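Conserved hypothetical protein TA1206 (Thermoplasma acidophilum, PDB 1QW2) is of unknown function but belongs to the DUF1805 family and forms an assembly of four copies built on beta sheets and short helices. Local coordinates at residues A[20-25]-A[31-36]; A[77-82]-A[88-93]. One frame throughout, in Å; residues are numbered along the deposited sequence.

Contact 1. Residues A[20-25]-A[31-36]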
# COMPACT_ATOMS: atom_id res chain seq x y z
N TYR A 20 2.02 -14.98 3.26
CA TYR A 20 3.18 -14.15 2.98
C TYR A 20 2.73 -12.85 2.34
O TYR A 20 1.68 -12.78 1.71
CB TYR A 20 4.12 -14.87 2.00
CG TYR A 20 4.66 -16.19 2.50
CD1 TYR A 20 5.86 -16.25 3.20
CD2 TYR A 20 3.95 -17.37 2.29
CE1 TYR A 20 6.35 -17.47 3.68
CE2 TYR A 20 4.42 -18.58 2.77
CZ TYR A 20 5.62 -18.63 3.46
OH TYR A 20 6.08 -19.83 3.93
N GLN A 21 3.54 -11.81 2.51
CA GLN A 21 3.24 -10.52 1.92
C GLN A 21 4.20 -10.27 0.77
O GLN A 21 5.42 -10.28 0.97
CB GLN A 21 3.37 -9.41 2.96
CG GLN A 21 2.45 -9.56 4.16
CD GLN A 21 0.98 -9.47 3.78
OE1 GLN A 21 0.10 -9.76 4.60
NE2 GLN A 21 0.70 -9.06 2.55
N PHE A 22 3.67 -10.10 -0.43
CA PHE A 22 4.50 -9.82 -1.59
C PHE A 22 4.37 -8.33 -1.87
O PHE A 22 3.26 -7.79 -1.92
CB PHE A 22 4.03 -10.59 -2.83
CG PHE A 22 4.73 -10.16 -4.09
CD1 PHE A 22 6.08 -10.44 -4.30
CD2 PHE A 22 4.04 -9.44 -5.07
CE1 PHE A 22 6.74 -10.02 -5.45
CE2 PHE A 22 4.70 -9.01 -6.22
CZ PHE A 22 6.04 -9.30 -6.41
N PHE A 23 5.50 -7.67 -2.05
CA PHE A 23 5.51 -6.24 -2.33
C PHE A 23 6.40 -5.95 -3.53
O PHE A 23 7.46 -6.54 -3.68
CB PHE A 23 6.02 -5.47 -1.11
CG PHE A 23 6.18 -3.99 -1.34
CD1 PHE A 23 7.41 -3.47 -1.74
CD2 PHE A 23 5.11 -3.13 -1.16
CE1 PHE A 23 7.56 -2.09 -1.96
CE2 PHE A 23 5.25 -1.76 -1.38
CZ PHE A 23 6.48 -1.24 -1.78
N LYS A 24 5.94 -5.04 -4.38
CA LYS A 24 6.70 -4.62 -5.55
C LYS A 24 6.43 -3.14 -5.76
O LYS A 24 5.28 -2.70 -5.74
CB LYS A 24 6.29 -5.39 -6.81
CG LYS A 24 7.06 -4.92 -8.04
CD LYS A 24 6.65 -5.67 -9.29
CE LYS A 24 7.35 -5.08 -10.51
NZ LYS A 24 6.96 -5.77 -11.77
N SER A 25 7.49 -2.38 -5.96
CA SER A 25 7.36 -0.95 -6.16
C SER A 25 8.44 -0.47 -7.10
O SER A 25 9.50 -1.10 -7.21
CB SER A 25 7.50 -0.23 -4.82
OG SER A 25 7.65 1.17 -4.99
N PRO A 31 13.12 -2.48 -10.27
CA PRO A 31 12.07 -2.36 -9.25
C PRO A 31 12.53 -2.99 -7.94
O PRO A 31 13.51 -3.72 -7.90
CB PRO A 31 10.91 -3.14 -9.87
CG PRO A 31 11.63 -4.25 -10.58
CD PRO A 31 12.80 -3.54 -11.24
N LEU A 32 11.80 -2.70 -6.87
CA LEU A 32 12.10 -3.27 -5.57
C LEU A 32 11.00 -4.27 -5.30
O LEU A 32 9.82 -3.97 -5.47
CB LEU A 32 12.09 -2.19 -4.48
CG LEU A 32 12.22 -2.64 -3.02
CD1 LEU A 32 12.51 -1.42 -2.15
CD2 LEU A 32 10.95 -3.33 -2.55
N LEU A 33 11.37 -5.49 -4.92
CA LEU A 33 10.35 -6.47 -4.59
C LEU A 33 10.85 -7.43 -3.54
O LEU A 33 12.04 -7.76 -3.49
CB LEU A 33 9.88 -7.24 -5.84
CG LEU A 33 10.84 -7.98 -6.76
CD1 LEU A 33 10.03 -8.82 -7.74
CD2 LEU A 33 11.72 -6.98 -7.50
N PHE A 34 9.93 -7.84 -2.68
CA PHE A 34 10.25 -8.78 -1.62
C PHE A 34 9.03 -9.61 -1.25
O PHE A 34 7.90 -9.27 -1.61
CB PHE A 34 10.81 -8.05 -0.38
CG PHE A 34 9.81 -7.16 0.34
CD1 PHE A 34 8.81 -7.72 1.14
CD2 PHE A 34 9.90 -5.78 0.25
CE1 PHE A 34 7.92 -6.90 1.86
CE2 PHE A 34 9.01 -4.95 0.96
CZ PHE A 34 8.03 -5.51 1.76
N ILE A 35 9.29 -10.72 -0.57
CA ILE A 35 8.25 -11.61 -0.08
C ILE A 35 8.59 -11.77 1.39
O ILE A 35 9.70 -12.18 1.74
CB ILE A 35 8.29 -13.00 -0.74
CG1 ILE A 35 8.06 -12.87 -2.25
CG2 ILE A 35 7.22 -13.90 -0.11
CD1 ILE A 35 8.18 -14.18 -3.00
N LYS A 36 7.65 -11.43 2.26
CA LYS A 36 7.91 -11.52 3.69
C LYS A 36 6.97 -12.46 4.43
O LYS A 36 5.75 -12.42 4.24
CB LYS A 36 7.86 -10.12 4.31
CG LYS A 36 8.17 -10.06 5.80
CD LYS A 36 6.90 -10.04 6.63
CE LYS A 36 7.22 -9.94 8.12
NZ LYS A 36 6.01 -9.63 8.93
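F23 and F34 pair across an antiparallel beta hairpin made by strands 18-25 and 32-36. F23 can be followed outward. Its CG is anti to the backbone N (chi1 175°), which carries the ring along the strand toward L32. CB sits over one face of the F34 ring, 3.7 Å from its centroid, a CH-pi contact. CG lies near F34 CE2 and CZ. CD1 of F23 reaches F34 CE2 at 3.5 Å and also meets L32 CD2. CE1 of F23 still touches L32 CD2, which lies at the ring edge. The two ring planes are only 25° apart, but the rings are displaced and barely overlap. An alanine in place of F34 would probably leave F23 CB and CD1 without their aromatic cover and the F23 ring freer to turn. F23 also stacks on F23 of the second subunit, so this face of the hairpin is a subunit interface. On the other face, F22 CD1 meets I35 CG1 at 3.7 Å, with the methylene at the ring edge. Helix 68-73 covers that side through L68 and M71. Six backbone hydrogen bonds tie the strands, paired at Q21 with K36, F23 with F34, and S25 with L32. The bond from F23 N to F34 O is 2.9 Å long and close to straight, at 170°.

Contact 2. Residues A[77-82]-A[88-93]; sequences VEASQE and INPGDV
A79 turns its methyl group onto the loop that follows helix 81-85. CB rests 3.7 Å from the backbone O of I88. It also touches I88 CG2 and P90 CD, each at 4.3 Å. The methyl thus fits against a bend of the loop, between a carbonyl, a branched side chain and a proline ring. The buried I88 O has no hydrogen-bond partner in the model. P90 extends the contact to V77, with P90 CB 3.8 Å from V77 O. No hydrogen bond crosses between 77-82 and 88-93, so the contact is plain packing. The loop holds its own shape. A type II beta turn runs from N89 to D92, closed by D92 N to N89 O at 3.1 Å. D92 folds back, and its OD2 accepts from N89 N at 2.9 Å, with the donor standing above the carboxylate plane. G91 has a positive phi of 110°, where a side chain would strike the carbonyl O of P90. V77 and E78 both face R61, a classic beta bulge, and E78 forms a salt bridge to R61. S80 is the N-cap of helix 81-85, its OG bonded to A83 N, and M49 of helix 49-54 touches E78 and S80. I88 and D92 lean on V97 of helix 94-97, and the loop therefore packs between that helix and strand 78-79, outermost in the sheet of this chain.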
# COMPACT_ATOMS: atom_id res chain seq x y z
N VAL A 77 20.85 -16.46 -4.00
CA VAL A 77 22.22 -16.08 -4.31
C VAL A 77 23.02 -15.92 -3.02
O VAL A 77 24.20 -16.27 -2.94
CB VAL A 77 22.27 -14.76 -5.12
CG1 VAL A 77 23.71 -14.36 -5.38
CG2 VAL A 77 21.52 -14.95 -6.43
N GLU A 78 22.35 -15.38 -2.00
CA GLU A 78 22.95 -15.19 -0.69
C GLU A 78 21.92 -15.55 0.37
O GLU A 78 20.74 -15.25 0.22
CB GLU A 78 23.37 -13.73 -0.49
CG GLU A 78 24.63 -13.33 -1.22
CD GLU A 78 25.02 -11.91 -0.88
OE1 GLU A 78 24.47 -10.98 -1.51
OE2 GLU A 78 25.87 -11.72 0.02
N ALA A 79 22.38 -16.20 1.43
CA ALA A 79 21.51 -16.59 2.53
C ALA A 79 22.13 -16.05 3.81
O ALA A 79 23.34 -16.16 4.01
CB ALA A 79 21.40 -18.12 2.61
N SER A 80 21.31 -15.47 4.68
CA SER A 80 21.84 -14.93 5.93
C SER A 80 22.30 -16.07 6.82
O SER A 80 21.97 -17.23 6.59
CB SER A 80 20.77 -14.11 6.66
OG SER A 80 19.77 -14.96 7.20
N GLN A 81 23.07 -15.72 7.85
CA GLN A 81 23.56 -16.73 8.77
C GLN A 81 22.41 -17.46 9.45
O GLN A 81 22.44 -18.69 9.57
CB GLN A 81 24.47 -16.08 9.80
CG GLN A 81 25.69 -15.41 9.18
CD GLN A 81 26.59 -14.77 10.21
OE1 GLN A 81 27.64 -15.31 10.56
NE2 GLN A 81 26.19 -13.60 10.70
N GLU A 82 21.39 -16.73 9.89
CA GLU A 82 20.24 -17.36 10.54
C GLU A 82 19.47 -18.23 9.54
O GLU A 82 18.85 -19.22 9.92
CB GLU A 82 19.31 -16.31 11.15
CG GLU A 82 19.85 -15.61 12.39
CD GLU A 82 20.13 -16.56 13.55
OE1 GLU A 82 19.42 -17.58 13.67
OE2 GLU A 82 21.05 -16.28 14.34
N ILE A 88 18.79 -23.25 4.79
CA ILE A 88 18.75 -22.54 3.51
C ILE A 88 20.16 -22.18 3.06
O ILE A 88 20.94 -21.60 3.81
CB ILE A 88 17.93 -21.23 3.62
CG1 ILE A 88 16.51 -21.55 4.09
CG2 ILE A 88 17.89 -20.54 2.26
CD1 ILE A 88 15.66 -20.33 4.33
N ASN A 89 20.48 -22.53 1.82
CA ASN A 89 21.80 -22.24 1.28
C ASN A 89 21.74 -21.69 -0.14
O ASN A 89 20.76 -21.87 -0.85
CB ASN A 89 22.68 -23.49 1.28
CG ASN A 89 23.08 -23.92 2.68
OD1 ASN A 89 22.45 -24.79 3.28
ND2 ASN A 89 24.13 -23.31 3.21
N PRO A 90 22.81 -21.00 -0.55
CA PRO A 90 22.89 -20.43 -1.89
C PRO A 90 22.68 -21.58 -2.87
O PRO A 90 23.24 -22.67 -2.68
CB PRO A 90 24.31 -19.89 -1.95
CG PRO A 90 24.59 -19.50 -0.54
CD PRO A 90 24.01 -20.65 0.24
N GLY A 91 21.86 -21.36 -3.89
CA GLY A 91 21.60 -22.41 -4.85
C GLY A 91 20.19 -22.95 -4.75
O GLY A 91 19.63 -23.42 -5.74
N ASP A 92 19.61 -22.90 -3.56
CA ASP A 92 18.25 -23.39 -3.36
C ASP A 92 17.25 -22.55 -4.14
O ASP A 92 17.39 -21.34 -4.25
CB ASP A 92 17.85 -23.35 -1.88
CG ASP A 92 18.56 -24.39 -1.04
OD1 ASP A 92 19.00 -25.41 -1.61
OD2 ASP A 92 18.67 -24.19 0.19
N VAL A 93 16.23 -23.21 -4.69
CA VAL A 93 15.18 -22.49 -5.42
C VAL A 93 14.25 -21.96 -4.33
O VAL A 93 13.81 -22.72 -3.46
CB VAL A 93 14.40 -23.43 -6.36
CG1 VAL A 93 13.30 -22.65 -7.07
CG2 VAL A 93 15.35 -24.06 -7.36

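Contacts 1 and 2 both reach the same mixed sheet, at different parts of it. Contact 1 pairs the second and third strands, 18-25 and 32-36. Contact 2 lies at the far end, where 78-79 is the outermost strand within the chain. Strands 41-43 and 59-61 come between them. The centres of the two contacts are 18 Å apart and their nearest atoms about 10 Å, so they do not touch. Along the chain, the hairpin closes before contact 2 opens. Contact 1 is buried and borders two other subunits. Contact 2 is partly buried, and no other chain of the assembly touches its segments.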